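Local coordinates for diguanylate cyclase with PAS/PAC sensor (PDB 3H9W), which probably makes cyclic di-GMP from two GTP molecules through its GGDEF domain, the present chain being its N-terminal PAS sensor domain, at residues A25-P30 against Y70-R75; D39-M44 against W51-C56. One frame throughout, in Å; residues are numbered along the deposited sequence.

Both contacts belong to the PAS domain, in which helices pack beside a five-stranded antiparallel sheet. Contact 2 is nested inside the chain loop closed by contact 1: helix 22-27 comes first, then helices 37-42 and 46-61, and last strand 66-73, an outermost strand of the sheet within this chain. The two centres lie about 13 Å apart. Contact 1 ties the end of helix 22-27 to the end of strand 66-73, whereas contact 2 packs helix 37-42 on helix 46-61. They meet directly, since Y70 OH probably bonds W40 NE1 and L73 N probably bonds R43 O, so the helical segment is fastened to the strand it precedes.

Contact 1: residues A25-P30 against Y70-R75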
ATOM      1  N   ALA A  25      16.191  -5.979  -5.526  1.00 25.12           N
ATOM      2  CA  ALA A  25      16.274  -5.876  -6.977  1.00 26.49           C
ATOM      3  C   ALA A  25      16.158  -4.411  -7.391  1.00 25.00           C
ATOM      4  O   ALA A  25      16.834  -3.966  -8.320  1.00 26.84           O
ATOM      5  CB  ALA A  25      15.160  -6.689  -7.632  1.00 35.97           C
ATOM      6  N   LEU A  26      15.306  -3.663  -6.691  1.00 21.09           N
ATOM      7  CA  LEU A  26      15.098  -2.257  -7.006  1.00 18.44           C
ATOM      8  C   LEU A  26      16.240  -1.336  -6.564  1.00 20.21           C
ATOM      9  O   LEU A  26      16.752  -0.547  -7.363  1.00 21.61           O
ATOM     10  CB  LEU A  26      13.791  -1.754  -6.379  1.00 20.58           C
ATOM     11  CG  LEU A  26      13.437  -0.290  -6.700  1.00 24.09           C
ATOM     12  CD1 LEU A  26      13.194  -0.154  -8.197  1.00 23.13           C
ATOM     13  CD2 LEU A  26      12.201   0.140  -5.924  1.00 24.92           C
ATOM     14  N   LEU A  27      16.635  -1.424  -5.299  1.00 18.63           N
ATOM     15  CA  LEU A  27      17.692  -0.546  -4.784  1.00 18.52           C
ATOM     16  C   LEU A  27      19.067  -1.174  -4.544  1.00 24.16           C
ATOM     17  O   LEU A  27      19.993  -0.493  -4.088  1.00 19.11           O
ATOM     18  CB  LEU A  27      17.198   0.141  -3.507  1.00 18.73           C
ATOM     19  CG  LEU A  27      15.940   0.998  -3.703  1.00 23.50           C
ATOM     20  CD1 LEU A  27      15.546   1.635  -2.376  1.00 19.21           C
ATOM     21  CD2 LEU A  27      16.203   2.077  -4.747  1.00 20.79           C
ATOM     22  N   GLY A  28      19.198  -2.464  -4.837  1.00 18.14           N
ATOM     23  CA  GLY A  28      20.476  -3.139  -4.689  1.00 21.57           C
ATOM     24  C   GLY A  28      20.980  -3.537  -3.309  1.00 22.71           C
ATOM     25  O   GLY A  28      21.653  -4.559  -3.173  1.00 24.05           O
ATOM     26  N   TRP A  29      20.686  -2.749  -2.283  1.00 21.20           N
ATOM     27  CA  TRP A  29      21.164  -3.092  -0.948  1.00 19.62           C
ATOM     28  C   TRP A  29      20.573  -4.437  -0.544  1.00 20.87           C
ATOM     29  O   TRP A  29      19.449  -4.757  -0.917  1.00 21.95           O
ATOM     30  CB  TRP A  29      20.730  -2.036   0.080  1.00 18.77           C
ATOM     31  CG  TRP A  29      20.946  -0.604  -0.332  1.00 22.36           C
ATOM     32  CD1 TRP A  29      20.063   0.203  -0.986  1.00 24.44           C
ATOM     33  CD2 TRP A  29      22.111   0.198  -0.078  1.00 25.69           C
ATOM     34  NE1 TRP A  29      20.602   1.465  -1.148  1.00 24.74           N
ATOM     35  CE2 TRP A  29      21.858   1.485  -0.601  1.00 16.82           C
ATOM     36  CE3 TRP A  29      23.343  -0.049   0.543  1.00 29.20           C
ATOM     37  CZ2 TRP A  29      22.791   2.526  -0.524  1.00 28.85           C
ATOM     38  CZ3 TRP A  29      24.275   0.985   0.623  1.00 30.97           C
ATOM     39  CH2 TRP A  29      23.990   2.260   0.090  1.00 25.16           C
ATOM     40  N   PRO A  30      21.328  -5.249   0.215  1.00 25.74           N
ATOM     41  CA  PRO A  30      20.795  -6.548   0.636  1.00 24.94           C
ATOM     42  C   PRO A  30      19.484  -6.321   1.386  1.00 21.38           C
ATOM     43  O   PRO A  30      19.375  -5.385   2.175  1.00 24.89           O
ATOM     44  CB  PRO A  30      21.890  -7.093   1.555  1.00 26.45           C
ATOM     45  CG  PRO A  30      23.136  -6.486   0.989  1.00 31.31           C
ATOM     46  CD  PRO A  30      22.711  -5.065   0.694  1.00 24.38           C
ATOM     47  N   TYR A  70      10.129  10.608  -3.757  1.00 21.40           N
ATOM     48  CA  TYR A  70      11.515  11.020  -3.597  1.00 23.67           C
ATOM     49  C   TYR A  70      12.470  10.114  -4.358  1.00 26.45           C
ATOM     50  O   TYR A  70      12.097   9.038  -4.849  1.00 18.82           O
ATOM     51  CB  TYR A  70      11.904  11.035  -2.110  1.00 20.40           C
ATOM     52  CG  TYR A  70      11.672   9.713  -1.429  1.00 18.59           C
ATOM     53  CD1 TYR A  70      10.469   9.443  -0.775  1.00 17.18           C
ATOM     54  CD2 TYR A  70      12.626   8.696  -1.501  1.00 19.57           C
ATOM     55  CE1 TYR A  70      10.220   8.192  -0.216  1.00 17.10           C
ATOM     56  CE2 TYR A  70      12.383   7.440  -0.938  1.00 15.98           C
ATOM     57  CZ  TYR A  70      11.174   7.199  -0.303  1.00 16.13           C
ATOM     58  OH  TYR A  70      10.915   5.945   0.213  1.00 20.13           O
ATOM     59  N   ARG A  71      13.713  10.570  -4.453  1.00 17.98           N
ATOM     60  CA  ARG A  71      14.758   9.834  -5.130  1.00 21.45           C
ATOM     61  C   ARG A  71      15.470   8.967  -4.106  1.00 25.98           C
ATOM     62  O   ARG A  71      16.128   9.474  -3.191  1.00 26.65           O
ATOM     63  CB  ARG A  71      15.738  10.816  -5.785  1.00 28.75           C
ATOM     64  CG  ARG A  71      15.132  11.554  -6.977  1.00 21.40           C
ATOM     65  CD  ARG A  71      15.721  12.942  -7.168  1.00 31.75           C
ATOM     66  NE  ARG A  71      15.301  13.878  -6.119  1.00 24.37           N
ATOM     67  CZ  ARG A  71      15.652  15.161  -6.087  1.00 34.64           C
ATOM     68  NH1 ARG A  71      16.426  15.661  -7.044  1.00 26.37           N
ATOM     69  NH2 ARG A  71      15.245  15.941  -5.098  1.00 28.37           N
ATOM     70  N   ALA A  72      15.311   7.655  -4.246  1.00 20.82           N
ATOM     71  CA  ALA A  72      15.948   6.708  -3.342  1.00 24.39           C
ATOM     72  C   ALA A  72      17.337   6.420  -3.881  1.00 18.81           C
ATOM     73  O   ALA A  72      17.560   6.441  -5.091  1.00 24.07           O
ATOM     74  CB  ALA A  72      15.132   5.405  -3.271  1.00 23.15           C
ATOM     75  N   LEU A  73      18.264   6.149  -2.978  1.00 19.98           N
ATOM     76  CA  LEU A  73      19.644   5.872  -3.354  1.00 20.41           C
ATOM     77  C   LEU A  73      19.886   4.387  -3.572  1.00 22.64           C
ATOM     78  O   LEU A  73      19.686   3.578  -2.667  1.00 22.48           O
ATOM     79  CB  LEU A  73      20.584   6.383  -2.255  1.00 21.45           C
ATOM     80  CG  LEU A  73      22.079   6.160  -2.464  1.00 24.44           C
ATOM     81  CD1 LEU A  73      22.544   6.919  -3.704  1.00 29.28           C
ATOM     82  CD2 LEU A  73      22.838   6.627  -1.236  1.00 27.52           C
ATOM     83  N   HIS A  74      20.311   4.033  -4.779  1.00 24.36           N
ATOM     84  CA  HIS A  74      20.619   2.649  -5.107  1.00 20.02           C
ATOM     85  C   HIS A  74      22.016   2.397  -4.547  1.00 26.74           C
ATOM     86  O   HIS A  74      22.805   3.338  -4.418  1.00 22.29           O
ATOM     87  CB  HIS A  74      20.612   2.468  -6.628  1.00 23.56           C
ATOM     88  CG  HIS A  74      20.775   1.050  -7.070  1.00 23.80           C
ATOM     89  ND1 HIS A  74      21.963   0.363  -6.949  1.00 26.12           N
ATOM     90  CD2 HIS A  74      19.897   0.189  -7.636  1.00 21.76           C
ATOM     91  CE1 HIS A  74      21.811  -0.861  -7.422  1.00 18.95           C
ATOM     92  NE2 HIS A  74      20.566  -0.992  -7.844  1.00 19.91           N
ATOM     93  N   ARG A  75      22.342   1.155  -4.199  1.00 20.50           N
ATOM     94  CA  ARG A  75      23.675   0.907  -3.657  1.00 24.59           C
ATOM     95  C   ARG A  75      24.776   1.304  -4.635  1.00 23.57           C
ATOM     96  O   ARG A  75      25.854   1.727  -4.212  1.00 27.77           O
ATOM     97  CB  ARG A  75      23.856  -0.568  -3.241  1.00 24.94           C
ATOM     98  CG  ARG A  75      23.645  -1.583  -4.341  1.00 39.00           C
ATOM     99  CD  ARG A  75      24.403  -2.855  -4.007  1.00 44.80           C
ATOM    100  NE  ARG A  75      25.809  -2.539  -3.794  1.00 47.24           N
ATOM    101  CZ  ARG A  75      26.623  -2.096  -4.746  1.00 41.86           C
ATOM    102  NH1 ARG A  75      27.890  -1.818  -4.463  1.00 45.07           N
ATOM    103  NH2 ARG A  75      26.181  -1.953  -5.987  1.00 30.78           N
TER
HETATM  104  O   HOH W   1      19.251  -3.564  -8.826  1.00 40.76           O
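W29 lies with one face of its indole against the backbone of R75, where the helix 22-27 of the PAS fold runs out beside the end of strand 66-73. R75 CA sits over the six-membered ring, 3.7 Å from its centroid and 18° off the normal, a CH-pi contact, and R75 CB follows it across the indole. In the ring plane, W29 NE1 points its hydrogen at L73 O, 2.8 Å away, in a nearly straight bond (165° at the hydrogen). Face and edge together fix the rotation of the indole; R43, in a cation-pi contact, joins it from helix 37-42's end.

The backbones are joined by R75 N, which donates to L27 O over 2.9 Å. That same carbonyl oxygen stands 3.4 Å above the centre of the H74 imidazole, reached because H74 CG is turned anti to its own N (chi1 -174°), folding the ring back over the helix end. G28, with positive phi just past the helix, brings its N and CA to the same face as L27 O, toward the rim, while R75 CG packs on G28 CA and C, and R75 CD on G28 O. H74 ND1 bonds D76 N, and the ring stacks on H78, so the imidazole is held from several directions.

Deeper in, both methyls of L27 close on A72, CD2 coming to 3.8 Å from A72 CB; W34 packs on L27 as well. At the edge of the imidazole, a water that also lies very close to A25 O sits in the ring plane, 3.1 Å from H74 NE2.

Contact 2: residues D39-M44 against W51-C56; sequences DWATRM and WVVNFC
V52 is the bump at the middle of this interface: its CG1 enters the angle between the indole of W40 and the end of the M44 side chain. V52 CG1 lies 3.7 Å from W40 CH2, while V52 CB rests 3.8 Å from SE of M44, a selenomethionine. The M44 chain runs extended to SE and then bends at chi3 (-69°), which lays its CE over one face of the W40 ring, 3.6 Å above the plane and toward the rim. Indole, selenium and terminal methyl thus form the hollow that receives the valine. Helix 37-42 and the loop after it pack here on helix 46-61 of the PAS domain, with Y70 of strand 66-73 touching both M44 and V52. One turn along from V52, C56 SG meets the far end of the indole obliquely, 3.8 Å from W40 CH2, a sulfur-aromatic contact. W40 reaches across with CG anti to its N (chi1 167°), its NE1 turned to Y70 OH. On the more open flank the fit is between small groups, A41 CB lying 4.0 Å from V53 CG2 where the two backbones come nearest.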
ATOM      1  N   ASP A  39      17.999   3.765   8.076  1.00 25.35           N
ATOM      2  CA  ASP A  39      18.494   3.238   6.802  1.00 28.82           C
ATOM      3  C   ASP A  39      17.696   3.850   5.652  1.00 27.60           C
ATOM      4  O   ASP A  39      18.245   4.212   4.611  1.00 24.11           O
ATOM      5  CB  ASP A  39      18.360   1.714   6.768  1.00 26.88           C
ATOM      6  CG  ASP A  39      19.204   1.030   7.831  1.00 30.65           C
ATOM      7  OD1 ASP A  39      20.431   1.256   7.847  1.00 32.79           O
ATOM      8  OD2 ASP A  39      18.639   0.261   8.638  1.00 29.65           O
ATOM      9  N   TRP A  40      16.389   3.949   5.853  1.00 22.25           N
ATOM     10  CA  TRP A  40      15.485   4.525   4.865  1.00 23.15           C
ATOM     11  C   TRP A  40      15.854   5.990   4.626  1.00 23.18           C
ATOM     12  O   TRP A  40      15.916   6.451   3.483  1.00 20.34           O
ATOM     13  CB  TRP A  40      14.053   4.409   5.390  1.00 22.90           C
ATOM     14  CG  TRP A  40      13.029   5.204   4.649  1.00 22.78           C
ATOM     15  CD1 TRP A  40      12.476   4.915   3.433  1.00 23.89           C
ATOM     16  CD2 TRP A  40      12.414   6.415   5.092  1.00 21.04           C
ATOM     17  NE1 TRP A  40      11.549   5.873   3.093  1.00 23.19           N
ATOM     18  CE2 TRP A  40      11.494   6.809   4.093  1.00 25.52           C
ATOM     19  CE3 TRP A  40      12.552   7.209   6.238  1.00 24.58           C
ATOM     20  CZ2 TRP A  40      10.716   7.964   4.205  1.00 24.87           C
ATOM     21  CZ3 TRP A  40      11.774   8.361   6.351  1.00 29.96           C
ATOM     22  CH2 TRP A  40      10.870   8.725   5.338  1.00 25.16           C
ATOM     23  N   ALA A  41      16.101   6.716   5.713  1.00 21.36           N
ATOM     24  CA  ALA A  41      16.460   8.134   5.638  1.00 25.17           C
ATOM     25  C   ALA A  41      17.824   8.371   4.989  1.00 26.82           C
ATOM     26  O   ALA A  41      18.025   9.359   4.277  1.00 26.80           O
ATOM     27  CB  ALA A  41      16.439   8.746   7.045  1.00 24.10           C
ATOM     28  N   THR A  42      18.764   7.468   5.240  1.00 27.81           N
ATOM     29  CA  THR A  42      20.102   7.598   4.679  1.00 26.48           C
ATOM     30  C   THR A  42      20.151   7.311   3.183  1.00 27.43           C
ATOM     31  O   THR A  42      20.822   8.013   2.432  1.00 26.21           O
ATOM     32  CB  THR A  42      21.084   6.661   5.411  1.00 32.56           C
ATOM     33  OG1 THR A  42      21.250   7.117   6.760  1.00 26.62           O
ATOM     34  CG2 THR A  42      22.439   6.639   4.714  1.00 33.31           C
ATOM     35  N   ARG A  43      19.427   6.282   2.757  1.00 26.57           N
ATOM     36  CA  ARG A  43      19.404   5.873   1.355  1.00 22.19           C
ATOM     37  C   ARG A  43      18.423   6.717   0.552  1.00 26.23           C
ATOM     38  O   ARG A  43      17.488   6.206  -0.069  1.00 23.22           O
ATOM     39  CB  ARG A  43      19.040   4.392   1.290  1.00 21.02           C
ATOM     40  CG  ARG A  43      20.065   3.551   2.031  1.00 19.82           C
ATOM     41  CD  ARG A  43      19.611   2.121   2.285  1.00 27.08           C
ATOM     42  NE  ARG A  43      20.622   1.416   3.070  1.00 25.08           N
ATOM     43  CZ  ARG A  43      20.522   0.154   3.467  1.00 30.69           C
ATOM     44  NH1 ARG A  43      19.449  -0.564   3.154  1.00 22.90           N
ATOM     45  NH2 ARG A  43      21.503  -0.392   4.177  1.00 35.27           N
HETATM   46  N   MSE A  44      18.672   8.020   0.547  1.00 24.14           N
HETATM   47  CA  MSE A  44      17.805   8.964  -0.129  1.00 22.71           C
HETATM   48  C   MSE A  44      18.622  10.143  -0.654  1.00 25.09           C
HETATM   49  O   MSE A  44      19.684  10.461  -0.120  1.00 26.87           O
HETATM   50  CB  MSE A  44      16.760   9.450   0.878  1.00 26.04           C
HETATM   51  CG  MSE A  44      15.615  10.246   0.309  1.00 26.46           C
HETATM   52 SE   MSE A  44      14.469  10.817   1.753  1.00 35.28          SE
HETATM   53  CE  MSE A  44      13.735   9.086   2.267  1.00 26.77           C
ATOM     54  N   TRP A  51      13.348  17.197   3.356  1.00 40.64           N
ATOM     55  CA  TRP A  51      11.933  17.425   3.632  1.00 30.00           C
ATOM     56  C   TRP A  51      11.116  16.172   3.914  1.00 24.39           C
ATOM     57  O   TRP A  51      10.185  16.202   4.717  1.00 19.80           O
ATOM     58  CB  TRP A  51      11.294  18.186   2.466  1.00 31.27           C
ATOM     59  CG  TRP A  51      11.095  17.376   1.215  1.00 20.74           C
ATOM     60  CD1 TRP A  51      11.956  17.253   0.157  1.00 19.91           C
ATOM     61  CD2 TRP A  51       9.947  16.579   0.891  1.00 20.91           C
ATOM     62  NE1 TRP A  51      11.408  16.432  -0.810  1.00 23.36           N
ATOM     63  CE2 TRP A  51      10.176  16.007  -0.383  1.00 24.91           C
ATOM     64  CE3 TRP A  51       8.745  16.296   1.553  1.00 18.94           C
ATOM     65  CZ2 TRP A  51       9.248  15.164  -1.004  1.00 19.97           C
ATOM     66  CZ3 TRP A  51       7.819  15.457   0.933  1.00 19.85           C
ATOM     67  CH2 TRP A  51       8.079  14.902  -0.335  1.00 21.70           C
ATOM     68  N   VAL A  52      11.465  15.074   3.253  1.00 22.27           N
ATOM     69  CA  VAL A  52      10.731  13.820   3.414  1.00 21.94           C
ATOM     70  C   VAL A  52      10.714  13.292   4.847  1.00 22.19           C
ATOM     71  O   VAL A  52       9.667  12.904   5.363  1.00 23.35           O
ATOM     72  CB  VAL A  52      11.304  12.728   2.484  1.00 21.22           C
ATOM     73  CG1 VAL A  52      10.619  11.388   2.764  1.00 20.60           C
ATOM     74  CG2 VAL A  52      11.096  13.131   1.025  1.00 13.62           C
ATOM     75  N   VAL A  53      11.874  13.273   5.488  1.00 24.35           N
ATOM     76  CA  VAL A  53      11.956  12.784   6.852  1.00 20.76           C
ATOM     77  C   VAL A  53      11.048  13.584   7.786  1.00 20.71           C
ATOM     78  O   VAL A  53      10.237  13.010   8.513  1.00 24.87           O
ATOM     79  CB  VAL A  53      13.417  12.833   7.356  1.00 30.59           C
ATOM     80  CG1 VAL A  53      13.508  12.255   8.763  1.00 38.81           C
ATOM     81  CG2 VAL A  53      14.309  12.049   6.406  1.00 28.92           C
ATOM     82  N   ASN A  54      11.162  14.908   7.758  1.00 22.63           N
ATOM     83  CA  ASN A  54      10.333  15.748   8.625  1.00 24.84           C
ATOM     84  C   ASN A  54       8.843  15.598   8.332  1.00 26.49           C
ATOM     85  O   ASN A  54       8.025  15.547   9.250  1.00 24.06           O
ATOM     86  CB  ASN A  54      10.729  17.223   8.489  1.00 33.47           C
ATOM     87  CG  ASN A  54      12.132  17.498   8.990  1.00 47.52           C
ATOM     88  OD1 ASN A  54      12.558  16.947  10.010  1.00 45.63           O
ATOM     89  ND2 ASN A  54      12.856  18.365   8.285  1.00 49.82           N
ATOM     90  N   PHE A  55       8.496  15.539   7.052  1.00 24.16           N
ATOM     91  CA  PHE A  55       7.106  15.386   6.657  1.00 22.80           C
ATOM     92  C   PHE A  55       6.552  14.062   7.198  1.00 23.92           C
ATOM     93  O   PHE A  55       5.541  14.043   7.898  1.00 27.56           O
ATOM     94  CB  PHE A  55       6.985  15.433   5.124  1.00 22.47           C
ATOM     95  CG  PHE A  55       5.602  15.136   4.615  1.00 21.22           C
ATOM     96  CD1 PHE A  55       4.558  16.035   4.817  1.00 25.84           C
ATOM     97  CD2 PHE A  55       5.331  13.931   3.988  1.00 21.63           C
ATOM     98  CE1 PHE A  55       3.262  15.729   4.408  1.00 29.37           C
ATOM     99  CE2 PHE A  55       4.039  13.614   3.575  1.00 25.30           C
ATOM    100  CZ  PHE A  55       3.006  14.511   3.786  1.00 25.62           C
ATOM    101  N   CYS A  56       7.225  12.955   6.903  1.00 21.88           N
ATOM    102  CA  CYS A  56       6.736  11.660   7.370  1.00 21.04           C
ATOM    103  C   CYS A  56       6.638  11.559   8.889  1.00 29.65           C
ATOM    104  O   CYS A  56       5.687  10.983   9.417  1.00 26.73           O
ATOM    105  CB  CYS A  56       7.604  10.529   6.809  1.00 25.95           C
ATOM    106  SG  CYS A  56       7.407  10.319   5.018  1.00 25.47           S
TER